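Local atomic coordinates of succinate--CoA ligase subunit alpha (Campylobacter jejuni, PDB entry 6MEL), a protein that is the alpha subunit of a two-subunit CoA ligase of the succinate--CoA ligase family, built from a Rossmann-type CoA-binding domain and a second alpha/beta domain. Residues A[24-33]-A[128-137]; A[137-148]-A[159-167]. All blocks are in the same frame, centred on the assembly; numbering follows the deposited sequence. Where two conformers were deposited one is given.

In the fold
After strand 10-14 comes helix 19-31 of the Rossmann-type CoA-binding domain, which carries segment 24-33. Its partner in contact 1, the hairpin of strands 126-129 and 133-136, comes 95 residues later in the chain. Strand 133-136 is an outer strand of the second sheet within this chain, so contact 1 closes a long loop and ties the two sheets' domains together. The chain then runs straight into contact 2. There the loop 137-148 folds against helix 156-167, closing a short loop within the second domain. The contacts follow in series, without nesting or crossing, and share Ile137. They also touch: Tyr31 OH probably bonds to Gly140 O, and Glu131 OE2 to Lys145 N.

Contact 1. Residues A[24-33]-A[128-137]; sequences HAEQCMAYGT and ITSEECKLGI
Tyr31 has CG anti to its backbone N (chi1 -164°), which sends the ring toward Ile128 and the turn 130-132. His24 instead sets CG beside its own N (chi1 -69°) and lays its ring under Ile137. Ile137 CG2 sits 3.5 Å from the centroid of the His24 ring, over the face, a CH-pi contact. Tyr31 OH accepts from Glu131 N at 2.8 Å in a nearly straight bond (166°). Ile128 CD1 packs 3.7 Å from Tyr31 CE2. Lys134 CD lies over one face of the tyrosine. At the helix end Gly32 completes a Schellman motif, and Thr33 OG1 lies 2.7 Å from Lys134 O and 3.0 Å from Cys28 O. Thr129 O takes the N-H of both Glu132 and Cys133, a classic beta bulge. Helix 24-31 runs almost antiparallel to strand 133-136, joining the Rossmann-type domain to the edge of the second sheet. The buried Lys134 NZ bonds to Met138 O and donates to a water, 2.6 Å away, that also reaches His24 ND1 and Gln27 OE1. A lysine so close to His24 would probably disfavour a second positive charge on the imidazole.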
loop_
_atom_site.group_PDB
_atom_site.type_symbol
_atom_site.label_atom_id
_atom_site.label_comp_id
_atom_site.label_asym_id
_atom_site.label_seq_id
_atom_site.Cartn_x
_atom_site.Cartn_y
_atom_site.Cartn_z
ATOM N N HIS A 24 -21.232 4.226 12.160
ATOM C CA HIS A 24 -20.424 5.412 12.189
ATOM C C HIS A 24 -21.277 6.662 11.961
ATOM O O HIS A 24 -21.043 7.667 12.618
ATOM C CB HIS A 24 -19.238 5.312 11.223
ATOM C CG HIS A 24 -18.245 4.305 11.688
ATOM N ND1 HIS A 24 -17.455 4.520 12.798
ATOM C CD2 HIS A 24 -17.953 3.065 11.236
ATOM C CE1 HIS A 24 -16.672 3.467 12.969
ATOM N NE2 HIS A 24 -16.983 2.546 12.043
ATOM N N ALA A 25 -22.212 6.617 11.012
ATOM C CA ALA A 25 -23.120 7.774 10.719
ATOM C C ALA A 25 -23.833 8.233 12.000
ATOM O O ALA A 25 -23.938 9.449 12.263
ATOM C CB ALA A 25 -24.138 7.452 9.646
ATOM N N GLU A 26 -24.246 7.276 12.828
ATOM C CA GLU A 26 -24.953 7.564 14.087
ATOM C C GLU A 26 -23.994 8.290 15.038
ATOM O O GLU A 26 -24.327 9.320 15.610
ATOM C CB GLU A 26 -25.494 6.246 14.656
ATOM C CG GLU A 26 -26.442 6.395 15.838
ATOM C CD GLU A 26 -27.094 5.077 16.236
ATOM O OE1 GLU A 26 -26.358 4.117 16.544
ATOM O OE2 GLU A 26 -28.335 5.000 16.197
ATOM N N GLN A 27 -22.783 7.723 15.208
ATOM C CA GLN A 27 -21.765 8.390 16.045
ATOM C C GLN A 27 -21.430 9.787 15.491
ATOM O O GLN A 27 -21.298 10.716 16.262
ATOM C CB GLN A 27 -20.512 7.542 16.191
ATOM C CG GLN A 27 -20.771 6.243 16.940
ATOM C CD GLN A 27 -19.504 5.726 17.569
ATOM O OE1 GLN A 27 -18.388 6.098 17.199
ATOM N NE2 GLN A 27 -19.685 4.919 18.593
ATOM N N CYS A 28 -21.342 9.956 14.165
ATOM C CA CYS A 28 -21.036 11.290 13.577
ATOM C C CYS A 28 -22.164 12.291 13.916
ATOM O O CYS A 28 -21.915 13.434 14.320
ATOM C CB CYS A 28 -20.808 11.210 12.070
ATOM S SG CYS A 28 -19.295 10.294 11.613
ATOM N N MET A 29 -23.407 11.846 13.776
ATOM C CA MET A 29 -24.556 12.684 14.113
ATOM C C MET A 29 -24.548 13.069 15.599
ATOM O O MET A 29 -24.705 14.247 15.922
ATOM C CB MET A 29 -25.865 11.984 13.756
ATOM C CG MET A 29 -26.117 11.981 12.254
ATOM S SD MET A 29 -27.425 10.785 11.749
ATOM C CE MET A 29 -28.564 11.937 11.010
ATOM N N ALA A 30 -24.268 12.110 16.482
ATOM C CA ALA A 30 -24.237 12.378 17.934
ATOM C C ALA A 30 -23.125 13.372 18.245
ATOM O O ALA A 30 -23.263 14.153 19.166
ATOM C CB ALA A 30 -24.054 11.108 18.748
ATOM N N TYR A 31 -22.028 13.345 17.473
ATOM C CA TYR A 31 -20.935 14.270 17.729
ATOM C C TYR A 31 -21.268 15.692 17.245
ATOM O O TYR A 31 -20.548 16.619 17.579
ATOM C CB TYR A 31 -19.679 13.742 17.021
ATOM C CG TYR A 31 -18.385 14.355 17.479
ATOM C CD1 TYR A 31 -17.842 14.004 18.701
ATOM C CD2 TYR A 31 -17.736 15.327 16.728
ATOM C CE1 TYR A 31 -16.636 14.542 19.134
ATOM C CE2 TYR A 31 -16.528 15.875 17.149
ATOM C CZ TYR A 31 -15.974 15.475 18.356
ATOM O OH TYR A 31 -14.788 16.003 18.811
ATOM N N GLY A 32 -22.297 15.857 16.399
ATOM C CA GLY A 32 -22.729 17.197 15.945
ATOM C C GLY A 32 -22.767 17.355 14.427
ATOM O O GLY A 32 -23.173 18.397 13.924
ATOM N N THR A 33 -22.368 16.312 13.687
ATOM C CA THR A 33 -22.289 16.424 12.223
ATOM C C THR A 33 -23.695 16.572 11.638
ATOM O O THR A 33 -24.573 15.775 11.919
ATOM C CB THR A 33 -21.619 15.208 11.574
ATOM O OG1 THR A 33 -20.400 14.924 12.272
ATOM C CG2 THR A 33 -21.354 15.424 10.097
ATOM N N ILE A 128 -12.061 15.484 11.106
ATOM C CA ILE A 128 -12.768 15.856 12.318
ATOM C C ILE A 128 -12.383 17.278 12.673
ATOM O O ILE A 128 -11.193 17.621 12.684
ATOM C CB ILE A 128 -12.512 14.876 13.495
ATOM C CG1 ILE A 128 -13.249 15.327 14.761
ATOM C CG2 ILE A 128 -11.024 14.686 13.796
ATOM C CD1 ILE A 128 -13.443 14.263 15.794
ATOM N N THR A 129 -13.405 18.072 12.999
ATOM C CA THR A 129 -13.229 19.376 13.625
ATOM C C THR A 129 -13.705 19.240 15.078
ATOM O O THR A 129 -14.895 19.057 15.324
ATOM C CB THR A 129 -13.927 20.493 12.852
ATOM O OG1 THR A 129 -13.209 20.667 11.634
ATOM C CG2 THR A 129 -13.968 21.818 13.611
ATOM N N SER A 130 -12.745 19.294 16.004
ATOM C CA SER A 130 -12.893 18.955 17.417
ATOM C C SER A 130 -14.150 19.622 17.999
ATOM O O SER A 130 -14.363 20.794 17.808
ATOM C CB SER A 130 -11.674 19.361 18.185
ATOM O OG SER A 130 -10.518 18.781 17.644
ATOM N N GLU A 131 -15.007 18.800 18.604
ATOM C CA GLU A 131 -16.208 19.226 19.321
ATOM C C GLU A 131 -17.169 19.949 18.379
ATOM O O GLU A 131 -18.025 20.645 18.848
ATOM C CB GLU A 131 -15.848 20.126 20.511
ATOM C CG GLU A 131 -15.010 19.432 21.586
ATOM C CD GLU A 131 -14.459 20.405 22.637
ATOM O OE1 GLU A 131 -15.056 21.478 22.796
ATOM O OE2 GLU A 131 -13.382 20.153 23.210
ATOM N N GLU A 132 -17.059 19.759 17.055
ATOM C CA GLU A 132 -18.030 20.370 16.156
ATOM C C GLU A 132 -18.638 19.327 15.222
ATOM O O GLU A 132 -19.845 19.309 15.015
ATOM C CB GLU A 132 -17.393 21.474 15.323
ATOM C CG GLU A 132 -17.400 22.865 15.942
ATOM C CD GLU A 132 -17.134 23.965 14.904
ATOM O OE1 GLU A 132 -18.043 24.249 14.035
ATOM O OE2 GLU A 132 -16.001 24.522 14.923
ATOM N N CYS A 133 -17.788 18.536 14.549
ATOM C CA CYS A 133 -18.279 17.561 13.592
ATOM C C CYS A 133 -17.180 16.560 13.270
ATOM O O CYS A 133 -15.973 16.850 13.376
ATOM C CB CYS A 133 -18.743 18.210 12.295
ATOM S SG CYS A 133 -17.391 18.950 11.350
ATOM N N LYS A 134 -17.614 15.389 12.845
ATOM C CA LYS A 134 -16.687 14.373 12.388
ATOM C C LYS A 134 -17.308 13.609 11.214
ATOM O O LYS A 134 -18.512 13.324 11.195
ATOM C CB LYS A 134 -16.259 13.502 13.573
ATOM C CG LYS A 134 -17.077 12.250 13.827
ATOM C CD LYS A 134 -16.567 11.471 14.996
ATOM C CE LYS A 134 -17.284 10.156 15.263
ATOM N NZ LYS A 134 -16.768 9.086 14.372
ATOM N N LEU A 135 -16.480 13.347 10.202
ATOM C CA LEU A 135 -16.911 12.619 8.989
ATOM C C LEU A 135 -15.954 11.451 8.822
ATOM O O LEU A 135 -14.831 11.620 8.308
ATOM C CB LEU A 135 -16.839 13.522 7.763
ATOM C CG LEU A 135 -17.884 14.628 7.592
ATOM C CD1 LEU A 135 -17.635 15.776 8.555
ATOM C CD2 LEU A 135 -17.816 15.164 6.185
ATOM N N GLY A 136 -16.366 10.293 9.334
ATOM C CA GLY A 136 -15.495 9.148 9.343
ATOM C C GLY A 136 -15.608 8.361 10.627
ATOM O O GLY A 136 -16.678 8.357 11.260
ATOM N N ILE A 137 -14.518 7.667 10.945
ATOM C CA ILE A 137 -14.509 6.564 11.889
ATOM C C ILE A 137 -13.622 6.904 13.096
ATOM O O ILE A 137 -13.300 6.029 13.916
ATOM C CB ILE A 137 -14.027 5.267 11.216
ATOM C CG1 ILE A 137 -12.567 5.378 10.768
ATOM C CG2 ILE A 137 -14.960 4.842 10.079
ATOM C CD1 ILE A 137 -11.963 4.047 10.275
HETATM O O HOH W 1 -17.571 6.637 14.418
#

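Contact 2. Residues A[137-148]-A[159-167]; sequences IMPGFIFKKGCV and YEAANQVVQ
Pro139 covers one face of the Tyr159 ring: CD stands 3.5 Å from the ring centroid and 11° off the normal, a CH-pi contact. Here the loop between strands 133-136 and 148-152, with a 3-10 turn at 140-142, packs on helix 156-167 of the alpha/beta CoA-ligase domain. Met138 CB approaches the same ring obliquely, 3.6 Å from Tyr159 CE1. Tyr159 CD1 meets the edge of the Phe143 ring near CZ; Pro139 O lies in the plane of that ring farther round, beside CD2. Tyr159 has CG beside its backbone N (chi1 -45°), and its hydroxyl reaches back along the loop to Met138 and Ile137; Tyr159 OH comes 3.6 Å from Met138 CA. One turn further along the helix, Ala162 CB sits 3.6 Å from Phe143 CE1. Phe143 also rests on Ile172 and Ala175 of strand 172-177, so the phenyl ring is held between helix and sheet. Ile142 points CG2 at the helix backbone and packs on Ala162 CB. Val166 spreads its two methyls, CG1 against Lys144 CG and CG2 against Ile142 O. Further on, Val148 begins the next strand and meets Val165 through CG2 and CG1. Lys144 NZ turns back to its own loop and bonds to Phe141 O in the carbonyl plane, on a lone pair. Another protein chain also packs here, on Pro139 and Tyr159, and a bound citric acid lies near Tyr159. One water links loop and helix: it donates to Asn163 OD1, at an unusually short 2.5 Å, and to Ile142 O at 2.8 Å.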
loop_
_atom_site.group_PDB
_atom_site.type_symbol
_atom_site.label_atom_id
_atom_site.label_comp_id
_atom_site.label_asym_id
_atom_site.label_seq_id
_atom_site.Cartn_x
_atom_site.Cartn_y
_atom_site.Cartn_z
ATOM N N ILE A 137 -14.518 7.667 10.945
ATOM C CA ILE A 137 -14.509 6.564 11.889
ATOM C C ILE A 137 -13.622 6.904 13.096
ATOM O O ILE A 137 -13.300 6.029 13.916
ATOM C CB ILE A 137 -14.027 5.267 11.216
ATOM C CG1 ILE A 137 -12.567 5.378 10.768
ATOM C CG2 ILE A 137 -14.960 4.842 10.079
ATOM C CD1 ILE A 137 -11.963 4.047 10.275
ATOM N N MET A 138 -13.201 8.168 13.226
ATOM C CA MET A 138 -12.316 8.499 14.348
ATOM C C MET A 138 -13.112 8.603 15.657
ATOM O O MET A 138 -14.272 9.014 15.652
ATOM C CB MET A 138 -11.544 9.792 14.091
ATOM C CG MET A 138 -12.412 11.023 14.002
ATOM S SD MET A 138 -13.429 11.088 12.485
ATOM C CE MET A 138 -12.101 11.382 11.313
ATOM N N PRO A 139 -12.473 8.277 16.814
ATOM C CA PRO A 139 -13.073 8.449 18.142
ATOM C C PRO A 139 -13.157 9.934 18.529
ATOM O O PRO A 139 -12.137 10.593 18.813
ATOM C CB PRO A 139 -12.132 7.688 19.073
ATOM C CG PRO A 139 -10.759 7.781 18.370
ATOM C CD PRO A 139 -11.106 7.717 16.889
ATOM N N GLY A 140 -14.387 10.456 18.512
ATOM C CA GLY A 140 -14.625 11.894 18.690
ATOM C C GLY A 140 -14.026 12.463 19.970
ATOM O O GLY A 140 -13.473 13.576 19.985
ATOM N N PHE A 141 -14.090 11.695 21.050
ATOM C CA PHE A 141 -13.802 12.249 22.377
ATOM C C PHE A 141 -12.282 12.475 22.548
ATOM O O PHE A 141 -11.874 13.253 23.360
ATOM C CB PHE A 141 -14.405 11.344 23.448
ATOM C CG PHE A 141 -13.535 10.130 23.696
ATOM C CD1 PHE A 141 -13.687 8.965 22.930
ATOM C CD2 PHE A 141 -12.503 10.172 24.637
ATOM C CE1 PHE A 141 -12.890 7.857 23.166
ATOM C CE2 PHE A 141 -11.691 9.061 24.851
ATOM C CZ PHE A 141 -11.883 7.914 24.102
ATOM N N ILE A 142 -11.432 11.822 21.751
ATOM C CA ILE A 142 -9.994 12.046 21.819
ATOM C C ILE A 142 -9.661 13.480 21.396
ATOM O O ILE A 142 -8.655 14.080 21.846
ATOM C CB ILE A 142 -9.298 11.014 20.910
ATOM C CG1 ILE A 142 -9.518 9.590 21.411
ATOM C CG2 ILE A 142 -7.822 11.347 20.744
ATOM C CD1 ILE A 142 -8.948 9.346 22.800
ATOM N N PHE A 143 -10.476 14.033 20.486
ATOM C CA PHE A 143 -10.224 15.326 19.855
ATOM C C PHE A 143 -10.853 16.444 20.694
ATOM O O PHE A 143 -12.025 16.754 20.529
ATOM C CB PHE A 143 -10.713 15.321 18.406
ATOM C CG PHE A 143 -9.896 14.388 17.551
ATOM C CD1 PHE A 143 -8.773 14.843 16.887
ATOM C CD2 PHE A 143 -10.174 13.026 17.528
ATOM C CE1 PHE A 143 -7.974 13.964 16.168
ATOM C CE2 PHE A 143 -9.413 12.162 16.756
ATOM C CZ PHE A 143 -8.292 12.629 16.110
ATOM N N LYS A 144 -10.055 17.021 21.598
ATOM C CA LYS A 144 -10.443 18.207 22.357
ATOM C C LYS A 144 -9.991 19.440 21.593
ATOM O O LYS A 144 -8.920 19.464 21.023
ATOM C CB LYS A 144 -9.819 18.226 23.754
ATOM C CG LYS A 144 -10.262 17.088 24.662
ATOM C CD LYS A 144 -11.776 16.932 24.763
ATOM C CE LYS A 144 -12.225 15.878 25.756
ATOM N NZ LYS A 144 -13.447 15.209 25.245
ATOM N N LYS A 145 -10.812 20.471 21.618
ATOM C CA LYS A 145 -10.584 21.658 20.792
ATOM C C LYS A 145 -9.287 22.345 21.209
ATOM O O LYS A 145 -8.997 22.449 22.395
ATOM C CB LYS A 145 -11.754 22.626 20.908
ATOM C CG LYS A 145 -11.710 23.808 19.957
ATOM C CD LYS A 145 -12.863 24.774 20.177
ATOM C CE LYS A 145 -13.085 25.711 19.009
ATOM N NZ LYS A 145 -13.756 24.989 17.898
ATOM N N GLY A 146 -8.508 22.792 20.219
ATOM C CA GLY A 146 -7.316 23.575 20.468
ATOM C C GLY A 146 -6.748 24.153 19.186
ATOM O O GLY A 146 -7.433 24.226 18.168
ATOM N N CYS A 147 -5.471 24.524 19.238
ATOM C CA CYS A 147 -4.856 25.323 18.187
ATOM C C CYS A 147 -3.920 24.474 17.300
ATOM O O CYS A 147 -3.198 25.059 16.483
ATOM C CB CYS A 147 -4.102 26.502 18.811
ATOM S SG CYS A 147 -2.631 25.993 19.749
ATOM N N VAL A 148 -3.903 23.129 17.446
ATOM C CA VAL A 148 -2.985 22.276 16.642
ATOM C C VAL A 148 -3.745 21.571 15.509
ATOM O O VAL A 148 -4.668 20.837 15.740
ATOM C CB VAL A 148 -2.208 21.286 17.523
ATOM C CG1 VAL A 148 -1.215 20.489 16.699
ATOM C CG2 VAL A 148 -1.478 22.022 18.645
ATOM N N TYR A 159 -4.618 9.222 16.235
ATOM C CA TYR A 159 -5.315 9.335 17.519
ATOM C C TYR A 159 -4.255 9.403 18.617
ATOM O O TYR A 159 -4.385 10.162 19.571
ATOM C CB TYR A 159 -6.301 8.165 17.739
ATOM C CG TYR A 159 -7.182 7.807 16.555
ATOM C CD1 TYR A 159 -7.502 8.728 15.570
ATOM C CD2 TYR A 159 -7.652 6.518 16.386
ATOM C CE1 TYR A 159 -8.261 8.376 14.456
ATOM C CE2 TYR A 159 -8.414 6.149 15.285
ATOM C CZ TYR A 159 -8.700 7.071 14.295
ATOM O OH TYR A 159 -9.462 6.702 13.215
ATOM N N GLU A 160 -3.220 8.564 18.479
ATOM C CA GLU A 160 -2.080 8.565 19.393
ATOM C C GLU A 160 -1.480 9.982 19.435
ATOM O O GLU A 160 -1.190 10.501 20.517
ATOM C CB GLU A 160 -1.040 7.530 18.966
ATOM C CG GLU A 160 0.265 7.564 19.732
ATOM C CD GLU A 160 0.164 7.331 21.230
ATOM O OE1 GLU A 160 -0.710 6.542 21.639
ATOM O OE2 GLU A 160 0.944 7.976 22.000
ATOM N N ALA A 161 -1.254 10.600 18.268
ATOM C CA ALA A 161 -0.654 11.958 18.209
ATOM C C ALA A 161 -1.605 12.978 18.847
ATOM O O ALA A 161 -1.186 13.791 19.696
ATOM C CB ALA A 161 -0.312 12.327 16.791
ATOM N N ALA A 162 -2.891 12.894 18.482
ATOM C CA ALA A 162 -3.879 13.821 18.996
ATOM C C ALA A 162 -3.908 13.734 20.522
ATOM O O ALA A 162 -3.924 14.739 21.227
ATOM C CB ALA A 162 -5.237 13.555 18.393
ATOM N N ASN A 163 -3.866 12.505 21.030
ATOM C CA ASN A 163 -3.957 12.281 22.452
ATOM C C ASN A 163 -2.729 12.873 23.150
ATOM O O ASN A 163 -2.865 13.461 24.268
ATOM C CB ASN A 163 -4.163 10.797 22.767
ATOM C CG ASN A 163 -4.749 10.570 24.135
ATOM O OD1 ASN A 163 -5.664 11.289 24.521
ATOM N ND2 ASN A 163 -4.189 9.623 24.870
ATOM N N GLN A 164 -1.530 12.698 22.560
ATOM C CA GLN A 164 -0.320 13.277 23.146
ATOM C C GLN A 164 -0.462 14.818 23.218
ATOM O O GLN A 164 0.016 15.503 24.156
ATOM C CB GLN A 164 0.927 12.899 22.359
ATOM C CG GLN A 164 1.346 11.438 22.482
ATOM C CD GLN A 164 2.519 11.195 21.563
ATOM O OE1 GLN A 164 3.220 12.138 21.223
ATOM N NE2 GLN A 164 2.736 9.952 21.140
ATOM N N VAL A 165 -1.078 15.405 22.201
ATOM C CA VAL A 165 -1.167 16.845 22.171
ATOM C C VAL A 165 -2.151 17.307 23.259
ATOM O O VAL A 165 -1.901 18.322 23.921
ATOM C CB VAL A 165 -1.577 17.329 20.775
ATOM C CG1 VAL A 165 -2.016 18.783 20.797
ATOM C CG2 VAL A 165 -0.466 17.097 19.759
ATOM N N VAL A 166 -3.267 16.589 23.424
ATOM C CA VAL A 166 -4.270 16.950 24.426
ATOM C C VAL A 166 -3.667 16.765 25.833
ATOM O O VAL A 166 -3.720 17.694 26.631
ATOM C CB VAL A 166 -5.568 16.163 24.249
ATOM C CG1 VAL A 166 -6.563 16.360 25.393
ATOM C CG2 VAL A 166 -6.227 16.483 22.921
ATOM N N GLN A 167 -3.008 15.632 26.088
ATOM C CA GLN A 167 -2.355 15.364 27.377
ATOM C C GLN A 167 -1.288 16.433 27.659
ATOM O O GLN A 167 -0.977 16.686 28.790
ATOM C CB GLN A 167 -1.629 14.001 27.470
ATOM C CG GLN A 167 -2.461 12.725 27.309
ATOM C CD GLN A 167 -3.834 12.776 27.925
ATOM O OE1 GLN A 167 -4.036 13.402 28.960
ATOM N NE2 GLN A 167 -4.789 12.078 27.324
HETATM O O HOH W 2 -7.278 13.162 24.069
#